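PDB 1UP7: 6-phospho-beta-glucosidase BglT, which hydrolyses cellobiose 6'-phosphate to glucose 6-phosphate and glucose, depending on NAD+ and a manganese ion. Local coordinates for residues E261-A264 / R265-M268. Residues are numbered along the deposited sequence; the frame is centred on the assembly and turned at random.
Sequences ELRA and REVM. With G6P (6-O-phosphono-alpha-D-glucopyranose), chain J.
Arg263 and Glu266 form a salt bridge on the first turn of helix 263-278, with Arg263 NH1 2.8 Å from Glu266 OE2. The acceptor lies 4° out of the guanidinium plane, so the N-H is used edge-on; the carboxylate is turned nearly perpendicular, 87° between planes, and OE2 is met from above its own plane. Glu266 reaches this place with CG between its backbone N and carbonyl carbon (chi1 48°), which sets CG against Arg263 O, from where the extended chain carries the carboxylate to Arg263 NH1.

The NE and NH2 side of the guanidinium faces the phosphate of glucose 6-phosphate (G6P). Arg263 NE gives a nearly straight bond to G6P O2P at 2.6 Å. Arg263 NH2 reaches G6P O1P at 3.1 Å, adds a weak bond to G6P O2P and also donates to Lys290 O. Val267 CG2 packs over one face, displaced from its middle, 3.5 Å from Arg263 NE; the same methyl is 3.5 Å from G6P O2P. The bonds to Glu266, the phosphate and Lys290 O probably hold the guanidinium in its plane.

Farther out, Glu261 OE1 comes within 3.5 Å of Glu266 OE1, a pairing of like charges that the Arg263 cation probably eases. Glu261 OE2 is joined to Arg265 NE through one water, while Arg265 NH1 has its own salt bridge to Glu90.

Beneath the side chains, Val267 N to Arg263 O (2.9 Å) and Met268 N to Ala264 O are i to i+4 helical bonds; Leu262, at the N-cap position, receives Glu266 N on its carbonyl. Glu93 of helix 85-94 accepts a bond from Ala264 N. This helix start thus presents a substrate-binding arginine, close to Arg89, to the sugar phosphate, forming part of the 6-phosphate pocket in this family 4 glycosidase.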
loop_
_atom_site.group_PDB
_atom_site.type_symbol
_atom_site.label_atom_id
_atom_site.label_comp_id
_atom_site.label_asym_id
_atom_site.label_seq_id
_atom_site.Cartn_x
_atom_site.Cartn_y
_atom_site.Cartn_z
ATOM N N GLU A 261 -28.197 6.435 37.776
ATOM C CA GLU A 261 -29.006 5.390 37.172
ATOM C C GLU A 261 -28.465 4.957 35.793
ATOM O O GLU A 261 -27.949 5.764 34.979
ATOM C CB GLU A 261 -30.519 5.776 37.186
ATOM C CG GLU A 261 -31.427 5.078 36.161
ATOM C CD GLU A 261 -32.879 5.602 36.112
ATOM O OE1 GLU A 261 -33.094 6.848 36.038
ATOM O OE2 GLU A 261 -33.824 4.756 36.122
ATOM N N LEU A 262 -28.517 3.653 35.552
ATOM C CA LEU A 262 -28.105 3.140 34.240
ATOM C C LEU A 262 -28.957 3.756 33.130
ATOM O O LEU A 262 -30.181 3.786 33.243
ATOM C CB LEU A 262 -28.214 1.609 34.171
ATOM C CG LEU A 262 -27.182 0.772 34.960
ATOM C CD1 LEU A 262 -27.639 -0.665 35.051
ATOM C CD2 LEU A 262 -25.767 0.860 34.394
ATOM N N ARG A 263 -28.313 4.267 32.088
ATOM C CA ARG A 263 -29.028 4.885 30.999
ATOM C C ARG A 263 -30.157 3.960 30.517
ATOM O O ARG A 263 -31.282 4.408 30.288
ATOM C CB ARG A 263 -28.079 5.159 29.853
ATOM C CG ARG A 263 -28.728 5.876 28.691
ATOM C CD ARG A 263 -29.415 7.228 29.033
ATOM N NE ARG A 263 -30.204 7.675 27.878
ATOM C CZ ARG A 263 -31.196 8.560 27.923
ATOM N NH1 ARG A 263 -31.541 9.124 29.074
ATOM N NH2 ARG A 263 -31.850 8.879 26.802
ATOM N N ALA A 264 -29.854 2.663 30.373
ATOM C CA ALA A 264 -30.846 1.711 29.877
ATOM C C ALA A 264 -32.110 1.703 30.712
ATOM O O ALA A 264 -33.202 1.537 30.154
ATOM C CB ALA A 264 -30.284 0.252 29.741
ATOM N N ARG A 265 -31.983 1.862 32.032
ATOM C CA ARG A 265 -33.162 1.952 32.869
ATOM C C ARG A 265 -33.913 3.255 32.698
ATOM O O ARG A 265 -35.142 3.235 32.812
ATOM C CB ARG A 265 -32.909 1.647 34.359
ATOM C CG ARG A 265 -32.573 0.206 34.677
ATOM C CD ARG A 265 -32.012 0.009 36.062
ATOM N NE ARG A 265 -33.052 -0.130 37.093
ATOM C CZ ARG A 265 -33.541 -1.297 37.488
ATOM N NH1 ARG A 265 -33.088 -2.424 36.942
ATOM N NH2 ARG A 265 -34.476 -1.350 38.430
ATOM N N GLU A 266 -33.228 4.370 32.415
ATOM C CA GLU A 266 -34.016 5.581 32.200
ATOM C C GLU A 266 -34.733 5.474 30.867
ATOM O O GLU A 266 -35.884 5.833 30.778
ATOM C CB GLU A 266 -33.298 6.906 32.474
ATOM C CG GLU A 266 -31.921 7.132 31.883
ATOM C CD GLU A 266 -31.294 8.440 32.436
ATOM O OE1 GLU A 266 -31.603 8.806 33.609
ATOM O OE2 GLU A 266 -30.493 9.101 31.716
ATOM N N VAL A 267 -34.085 4.875 29.873
ATOM C CA VAL A 267 -34.711 4.691 28.570
ATOM C C VAL A 267 -35.963 3.784 28.666
ATOM O O VAL A 267 -36.942 4.027 27.984
ATOM C CB VAL A 267 -33.744 4.126 27.562
ATOM C CG1 VAL A 267 -34.490 3.712 26.335
ATOM C CG2 VAL A 267 -32.613 5.149 27.236
ATOM N N MET A 268 -35.944 2.763 29.520
ATOM C CA MET A 268 -37.150 1.961 29.724
ATOM C C MET A 268 -38.305 2.813 30.229
ATOM O O MET A 268 -39.433 2.619 29.778
ATOM C CB MET A 268 -36.977 0.781 30.696
ATOM C CG MET A 268 -36.100 -0.381 30.206
ATOM S SD MET A 268 -35.742 -1.510 31.601
ATOM C CE MET A 268 -34.519 -2.631 30.890
HETATM C C1 G6P J . -26.504 9.253 20.289
HETATM C C2 G6P J . -25.691 8.195 19.493
HETATM C C3 G6P J . -26.566 6.974 19.213
HETATM C C4 G6P J . -26.972 6.391 20.558
HETATM C C5 G6P J . -27.826 7.438 21.298
HETATM C C6 G6P J . -28.222 6.925 22.675
HETATM O O1 G6P J . -25.755 10.426 20.660
HETATM O O2 G6P J . -25.184 8.680 18.250
HETATM O O3 G6P J . -25.921 6.001 18.385
HETATM O O4 G6P J . -27.629 5.135 20.386
HETATM O O5 G6P J . -27.105 8.686 21.476
HETATM O O6 G6P J . -29.485 7.440 23.068
HETATM P P G6P J . -30.406 6.646 24.124
HETATM O O1P G6P J . -31.732 7.369 24.145
HETATM O O2P G6P J . -29.870 6.608 25.547
HETATM O O3P G6P J . -30.574 5.247 23.600
HETATM O O HOH W 1 -33.254 2.729 38.251
#